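Local atomic coordinates of tubulin-like protein CetZ1 (Haloferax volcanii, PDB entry 4B46), a protein that binds GTP and controls archaeal cell shape, being essential for the rod-shaped cell type that efficient swimming requires. Residues V20-E25 / I190-G195; I30-V35 / H96-F101; S273-A278 / A295-A300. One frame throughout, in Å; residues are numbered along the deposited sequence.

Contact 1. Residues V20-E25 / I190-G195; sequences VEYDRE and IVNRFG
The aromatic side chain of Y22 reaches from one helix to the other and meets V191, N192 and G195 in turn. Its root is the tight part. V191 CG1 presses on Y22 CB at 3.3 Å and on Y22 CG at 3.4 Å, and the two side chains run past each other in opposite directions. With CG anti to the backbone N (chi1 171°), the tyrosine projects across the helix 190-195, and V191 O comes to lie over one face of the ring, near its rim. Further out, Y22 CE1 approaches G195 CA at 3.6 Å. G195 has no side chain, and the ring lies close against its backbone. The two segments belong to helices 9-26 and 179-198, which cross here at -56° with axes 10.3 Å apart. Helix 179-198 is the long core helix of the tubulin/FtsZ fold, which leads from the nucleotide-binding domain into the C-terminal domain. I190 on this same segment touches the bound GDP, whereas V191 turns to helix 9-26 and also packs against K18 and F19. Replacing Y22 by an alanine is likely to open a gap between the helices beside V191 and G195 and to leave the water without its phenol partner. Toward the partly exposed N192 the fit is looser and more polar. N192 OD1 stands at the ring edge, 3.5 Å from Y22 CE2, with the amide plane turned 59° from the ring. Lying in the ring plane, a water hydrogen-bonds Y22 OH at 3.0 Å and gives a weak bond of 3.4 Å to N192 O.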
# COMPACT_ATOMS: atom_id res chain seq x y z
N VAL A 20 3.97 11.72 0.38
CA VAL A 20 4.42 12.89 1.13
C VAL A 20 3.74 14.16 0.64
O VAL A 20 3.30 14.99 1.43
CB VAL A 20 5.96 13.06 1.07
CG1 VAL A 20 6.37 14.40 1.68
CG2 VAL A 20 6.66 11.91 1.77
N GLU A 21 3.63 14.30 -0.68
CA GLU A 21 2.99 15.48 -1.26
C GLU A 21 1.49 15.53 -0.95
O GLU A 21 0.93 16.58 -0.64
CB GLU A 21 3.22 15.51 -2.78
CG GLU A 21 2.54 16.66 -3.50
CD GLU A 21 2.60 16.49 -5.01
OE1 GLU A 21 1.89 15.61 -5.54
OE2 GLU A 21 3.36 17.23 -5.66
N TYR A 22 0.84 14.37 -1.04
CA TYR A 22 -0.58 14.24 -0.73
C TYR A 22 -0.86 14.61 0.72
O TYR A 22 -1.80 15.36 1.02
CB TYR A 22 -0.98 12.79 -0.95
CG TYR A 22 -2.36 12.41 -0.48
CD1 TYR A 22 -2.59 12.03 0.84
CD2 TYR A 22 -3.44 12.40 -1.36
CE1 TYR A 22 -3.85 11.68 1.27
CE2 TYR A 22 -4.71 12.05 -0.94
CZ TYR A 22 -4.91 11.69 0.37
OH TYR A 22 -6.16 11.34 0.80
N ASP A 23 -0.04 14.06 1.60
CA ASP A 23 -0.16 14.25 3.04
C ASP A 23 0.04 15.72 3.40
O ASP A 23 -0.66 16.26 4.26
CB ASP A 23 0.90 13.41 3.75
CG ASP A 23 0.73 13.38 5.25
OD1 ASP A 23 -0.40 13.17 5.71
OD2 ASP A 23 1.73 13.57 5.96
N ARG A 24 0.99 16.35 2.72
CA ARG A 24 1.31 17.76 2.94
C ARG A 24 0.19 18.68 2.43
O ARG A 24 -0.19 19.64 3.11
CB ARG A 24 2.64 18.08 2.25
CG ARG A 24 3.29 19.39 2.64
CD ARG A 24 4.76 19.40 2.26
NE ARG A 24 5.52 18.38 3.00
CZ ARG A 24 6.78 18.03 2.73
NH1 ARG A 24 7.43 18.61 1.73
NH2 ARG A 24 7.37 17.10 3.46
N GLU A 25 -0.34 18.38 1.25
CA GLU A 25 -1.41 19.18 0.65
C GLU A 25 -2.67 19.20 1.51
O GLU A 25 -3.42 20.17 1.51
CB GLU A 25 -1.79 18.65 -0.74
CG GLU A 25 -0.81 18.99 -1.85
CD GLU A 25 -1.15 18.29 -3.16
OE1 GLU A 25 -2.06 17.43 -3.16
OE2 GLU A 25 -0.51 18.59 -4.18
N ILE A 190 -3.17 5.23 -6.38
CA ILE A 190 -2.66 4.52 -5.22
C ILE A 190 -2.75 5.41 -3.98
O ILE A 190 -3.31 5.02 -2.95
CB ILE A 190 -1.20 4.08 -5.44
CG1 ILE A 190 -1.13 2.95 -6.48
CG2 ILE A 190 -0.54 3.69 -4.13
CD1 ILE A 190 0.29 2.55 -6.91
N VAL A 191 -2.24 6.63 -4.10
CA VAL A 191 -2.18 7.52 -2.95
C VAL A 191 -3.57 8.01 -2.49
O VAL A 191 -3.81 8.16 -1.30
CB VAL A 191 -1.22 8.70 -3.24
CG1 VAL A 191 -1.23 9.66 -2.11
CG2 VAL A 191 0.21 8.17 -3.43
N ASN A 192 -4.50 8.24 -3.42
CA ASN A 192 -5.85 8.66 -3.04
C ASN A 192 -6.57 7.61 -2.23
O ASN A 192 -7.35 7.92 -1.34
CB ASN A 192 -6.68 8.99 -4.28
CG ASN A 192 -6.33 10.34 -4.89
OD1 ASN A 192 -5.91 11.25 -4.18
ND2 ASN A 192 -6.50 10.46 -6.20
N ARG A 193 -6.30 6.35 -2.54
CA ARG A 193 -6.96 5.24 -1.89
C ARG A 193 -6.37 4.96 -0.52
O ARG A 193 -7.09 4.95 0.48
CB ARG A 193 -6.92 4.00 -2.78
CG ARG A 193 -7.91 4.12 -3.92
CD ARG A 193 -7.64 3.18 -5.09
NE ARG A 193 -8.79 3.24 -6.00
CZ ARG A 193 -9.01 4.24 -6.83
NH1 ARG A 193 -8.14 5.24 -6.91
NH2 ARG A 193 -10.10 4.24 -7.59
N PHE A 194 -5.06 4.73 -0.48
CA PHE A 194 -4.41 4.46 0.80
C PHE A 194 -4.31 5.71 1.67
O PHE A 194 -4.25 5.63 2.90
CB PHE A 194 -3.05 3.79 0.59
CG PHE A 194 -3.16 2.41 0.00
CD1 PHE A 194 -3.55 1.34 0.79
CD2 PHE A 194 -2.91 2.19 -1.34
CE1 PHE A 194 -3.68 0.07 0.26
CE2 PHE A 194 -3.04 0.92 -1.89
CZ PHE A 194 -3.41 -0.14 -1.09
N GLY A 195 -4.30 6.88 1.04
CA GLY A 195 -4.31 8.12 1.79
C GLY A 195 -5.62 8.31 2.54
O GLY A 195 -5.64 8.85 3.64
O HOH W 1 -8.11 11.21 -1.45

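Contact 2. Residues I30-V35 / H96-F101; sequences IVRAAV and HEVDAF
The guanidinium of R32 and the carboxylate of E97 lie almost in one plane, 9° apart, and meet at their edges rather than over their faces. R32 presents its NE side: NE and NH2 each donate to the same oxygen, E97 OE1. The R32 NE to E97 OE1 bond is 3.0 Å long with an N-H...O angle of 150°, and that from R32 NH2 to E97 OE1 is also 3.0 Å and similarly bent. OE1 sits in the guanidinium plane, and because NE and NH2 share it, neither bond is straight. Behind the charged end, R32 CG and CB rest on V98 CG1, each at 4.0 Å, with the two side chains crossing at about a right angle. The bend at chi2 (63°) turns the arginine chain from V98 toward E97, while P94 also touches it. In the sheet of the GTPase domain, strands 31-38 and 100-106 flank strand 3-8, and this contact bridges their entrances at one end of that central strand. There the chain turns a corner at R32, just after the inverse gamma turn centred on V31. Both charged residues are exposed while V98 is buried, which implies an ion pair, probably weakened by solvent, at the end of an arginine whose aliphatic root rests on V98, and directed by two N-H groups sharing one acceptor.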
# COMPACT_ATOMS: atom_id res chain seq x y z
N ILE A 30 -0.31 11.93 8.13
CA ILE A 30 -0.07 10.50 7.93
C ILE A 30 1.41 10.11 7.87
O ILE A 30 1.85 9.16 8.53
CB ILE A 30 -0.72 10.02 6.63
CG1 ILE A 30 -2.24 10.24 6.69
CG2 ILE A 30 -0.40 8.56 6.37
CD1 ILE A 30 -2.89 10.09 5.34
N VAL A 31 2.19 10.82 7.06
CA VAL A 31 3.58 10.44 6.83
C VAL A 31 4.48 11.12 7.86
O VAL A 31 4.98 12.23 7.63
CB VAL A 31 4.03 10.80 5.41
CG1 VAL A 31 5.37 10.15 5.09
CG2 VAL A 31 2.97 10.37 4.40
N ARG A 32 4.67 10.46 8.99
CA ARG A 32 5.46 11.03 10.08
C ARG A 32 6.94 10.96 9.73
O ARG A 32 7.75 11.77 10.20
CB ARG A 32 5.17 10.28 11.38
CG ARG A 32 5.91 10.83 12.59
CD ARG A 32 5.49 12.26 12.90
NE ARG A 32 6.43 12.91 13.82
CZ ARG A 32 7.24 13.91 13.49
NH1 ARG A 32 7.23 14.40 12.26
NH2 ARG A 32 8.05 14.44 14.40
N ALA A 33 7.29 9.99 8.90
CA ALA A 33 8.66 9.86 8.41
C ALA A 33 8.65 9.21 7.04
O ALA A 33 7.90 8.27 6.80
CB ALA A 33 9.49 9.03 9.36
N ALA A 34 9.48 9.71 6.14
CA ALA A 34 9.60 9.09 4.83
C ALA A 34 11.07 8.85 4.47
O ALA A 34 11.92 9.72 4.64
CB ALA A 34 8.91 9.93 3.78
N VAL A 35 11.35 7.64 4.00
CA VAL A 35 12.70 7.23 3.62
C VAL A 35 12.64 6.51 2.27
O VAL A 35 11.66 5.81 1.99
CB VAL A 35 13.34 6.31 4.70
CG1 VAL A 35 14.64 5.70 4.21
CG2 VAL A 35 13.58 7.10 6.00
N HIS A 96 9.05 6.30 18.17
CA HIS A 96 8.06 6.33 19.24
C HIS A 96 6.80 7.09 18.84
O HIS A 96 5.76 6.97 19.48
CB HIS A 96 8.64 6.92 20.53
CG HIS A 96 9.70 6.08 21.16
ND1 HIS A 96 9.49 4.78 21.54
CD2 HIS A 96 10.99 6.37 21.48
CE1 HIS A 96 10.60 4.29 22.06
NE2 HIS A 96 11.52 5.23 22.04
N GLU A 97 6.88 7.88 17.77
CA GLU A 97 5.74 8.69 17.35
C GLU A 97 4.97 8.10 16.18
O GLU A 97 4.11 8.76 15.61
CB GLU A 97 6.18 10.12 17.02
CG GLU A 97 6.70 10.91 18.22
CD GLU A 97 7.43 12.19 17.81
OE1 GLU A 97 7.24 12.66 16.67
OE2 GLU A 97 8.21 12.72 18.64
N VAL A 98 5.28 6.86 15.81
CA VAL A 98 4.53 6.22 14.72
C VAL A 98 3.73 5.01 15.20
O VAL A 98 4.11 4.32 16.15
CB VAL A 98 5.44 5.80 13.52
CG1 VAL A 98 6.42 6.92 13.18
CG2 VAL A 98 6.20 4.52 13.82
N ASP A 99 2.60 4.79 14.53
CA ASP A 99 1.73 3.65 14.80
C ASP A 99 2.19 2.39 14.07
O ASP A 99 1.95 1.27 14.54
CB ASP A 99 0.29 3.98 14.38
CG ASP A 99 -0.28 5.14 15.15
OD1 ASP A 99 -0.16 5.13 16.39
OD2 ASP A 99 -0.83 6.07 14.53
N ALA A 100 2.82 2.57 12.92
CA ALA A 100 3.26 1.44 12.12
C ALA A 100 4.29 1.84 11.08
O ALA A 100 4.40 3.02 10.73
CB ALA A 100 2.05 0.77 11.44
N PHE A 101 5.03 0.85 10.58
CA PHE A 101 5.90 1.02 9.42
C PHE A 101 5.15 0.56 8.18
O PHE A 101 4.33 -0.36 8.26
CB PHE A 101 7.17 0.18 9.56
CG PHE A 101 8.11 0.69 10.60
CD1 PHE A 101 8.00 0.28 11.92
CD2 PHE A 101 9.12 1.58 10.26
CE1 PHE A 101 8.88 0.75 12.88
CE2 PHE A 101 10.00 2.05 11.20
CZ PHE A 101 9.89 1.64 12.51

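Contact 3. Residues S273-A278 / A295-A300; sequences SLVRKA and ALLVLA
Helix 273-278 lies against strand 295-300 with the two axes 10.2 Å apart and their directions 126° from one another, so the helix runs obliquely across the strand. The nearest alpha carbons are those of V275 and L297, 7.9 Å apart, and side chains alone fill the interval. V275 CG2 makes the closest approach. It meets both methyls of L297, at 3.7 Å from V275 CG2 to L297 CD2 and 3.8 Å to L297 CD1, and the two side chains cross at about a right angle. L297 holds its CG anti to the backbone N (chi1 172°), which carries the fork of its methyls toward the helix. This is helix-on-sheet packing in the C-terminal domain of the tubulin-like fold: strand 294-301 lies between strands 339-347 and 326-333, and L297, two residues before L299, turns to the same side of it. I318 of helix 308-322 joins the cluster, touching V275 and L297. L299 reaches the helix through the ends of its branches, L299 CD2 standing 4.3 Å from V275 CG2, and L299 CD1 4.2 Å from L274 CD1. L274 also packs on V340 and A234.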
# COMPACT_ATOMS: atom_id res chain seq x y z
N SER A 273 -24.74 4.32 -0.92
CA SER A 273 -24.39 4.25 -2.34
C SER A 273 -22.88 4.21 -2.59
O SER A 273 -22.39 3.41 -3.38
CB SER A 273 -25.02 5.40 -3.13
OG SER A 273 -26.40 5.17 -3.33
N LEU A 274 -22.14 5.10 -1.92
CA LEU A 274 -20.68 5.08 -2.01
C LEU A 274 -20.11 3.75 -1.53
O LEU A 274 -19.15 3.23 -2.11
CB LEU A 274 -20.07 6.20 -1.18
CG LEU A 274 -19.95 7.61 -1.75
CD1 LEU A 274 -19.17 8.46 -0.76
CD2 LEU A 274 -19.26 7.61 -3.12
N VAL A 275 -20.69 3.22 -0.46
CA VAL A 275 -20.27 1.94 0.10
C VAL A 275 -20.42 0.84 -0.95
O VAL A 275 -19.48 0.07 -1.20
CB VAL A 275 -21.07 1.59 1.38
CG1 VAL A 275 -20.79 0.18 1.83
CG2 VAL A 275 -20.74 2.57 2.51
N ARG A 276 -21.58 0.78 -1.58
CA ARG A 276 -21.81 -0.17 -2.67
C ARG A 276 -20.85 0.02 -3.84
O ARG A 276 -20.28 -0.95 -4.35
CB ARG A 276 -23.27 -0.14 -3.14
CG ARG A 276 -24.26 -0.57 -2.06
CD ARG A 276 -25.64 -0.92 -2.65
NE ARG A 276 -26.26 0.22 -3.31
CZ ARG A 276 -26.93 1.18 -2.68
NH1 ARG A 276 -27.07 1.12 -1.36
NH2 ARG A 276 -27.46 2.19 -3.35
N LYS A 277 -20.65 1.27 -4.26
CA LYS A 277 -19.77 1.56 -5.39
C LYS A 277 -18.34 1.14 -5.10
O LYS A 277 -17.63 0.63 -5.99
CB LYS A 277 -19.81 3.04 -5.75
CG LYS A 277 -21.09 3.46 -6.46
CD LYS A 277 -21.29 4.96 -6.37
CE LYS A 277 -22.68 5.35 -6.86
NZ LYS A 277 -22.91 6.80 -6.64
N ALA A 278 -17.91 1.36 -3.86
CA ALA A 278 -16.56 0.99 -3.45
C ALA A 278 -16.39 -0.53 -3.39
O ALA A 278 -15.35 -1.06 -3.80
CB ALA A 278 -16.22 1.62 -2.10
N ALA A 295 -13.23 -6.68 7.66
CA ALA A 295 -13.48 -5.54 6.79
C ALA A 295 -13.54 -4.27 7.62
O ALA A 295 -13.97 -4.28 8.77
CB ALA A 295 -14.80 -5.72 6.03
N LEU A 296 -13.09 -3.17 7.04
CA LEU A 296 -13.18 -1.87 7.68
C LEU A 296 -13.71 -0.88 6.66
O LEU A 296 -13.15 -0.75 5.57
CB LEU A 296 -11.81 -1.41 8.17
CG LEU A 296 -11.71 0.04 8.65
CD1 LEU A 296 -12.55 0.30 9.92
CD2 LEU A 296 -10.25 0.43 8.90
N LEU A 297 -14.78 -0.19 7.03
CA LEU A 297 -15.36 0.84 6.20
C LEU A 297 -14.91 2.19 6.71
O LEU A 297 -14.96 2.47 7.90
CB LEU A 297 -16.90 0.75 6.26
CG LEU A 297 -17.66 1.89 5.59
CD1 LEU A 297 -17.32 1.97 4.11
CD2 LEU A 297 -19.18 1.70 5.79
N VAL A 298 -14.46 3.04 5.79
CA VAL A 298 -14.04 4.38 6.15
C VAL A 298 -14.74 5.40 5.25
O VAL A 298 -14.63 5.33 4.03
CB VAL A 298 -12.51 4.54 6.00
CG1 VAL A 298 -12.10 5.97 6.31
CG2 VAL A 298 -11.78 3.56 6.90
N LEU A 299 -15.46 6.33 5.87
CA LEU A 299 -16.08 7.44 5.15
C LEU A 299 -15.34 8.73 5.47
O LEU A 299 -15.18 9.07 6.62
CB LEU A 299 -17.55 7.60 5.56
CG LEU A 299 -18.63 6.89 4.75
CD1 LEU A 299 -18.67 7.43 3.32
CD2 LEU A 299 -18.40 5.40 4.74
N ALA A 300 -14.87 9.44 4.46
CA ALA A 300 -14.15 10.68 4.69
C ALA A 300 -14.85 11.83 3.99
O ALA A 300 -15.22 11.72 2.82
CB ALA A 300 -12.71 10.56 4.21

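Contacts 1 and 3 are buried, whereas contact 2 is partly exposed, and the chemistry follows: aromatic and aliphatic packing with a water at the margin in contact 1, aliphatic side chains alone in contact 3, an ion pair beside a valine that packs on the arginine's root in contact 2. Contacts 1 and 2 touch, because helix 9-26 runs into strand 31-38: the carboxylate of D23 hydrogen-bonds the backbone N atoms of I30 and V31, and V20 packs on A34. Contacts 2 and 3 reach distant parts of one sheet, with centres about 25 Å apart, one in the GTPase domain and the other in the C-terminal domain. Contact 1 joins helices, contact 2 strand entrances, contact 3 helix to strand.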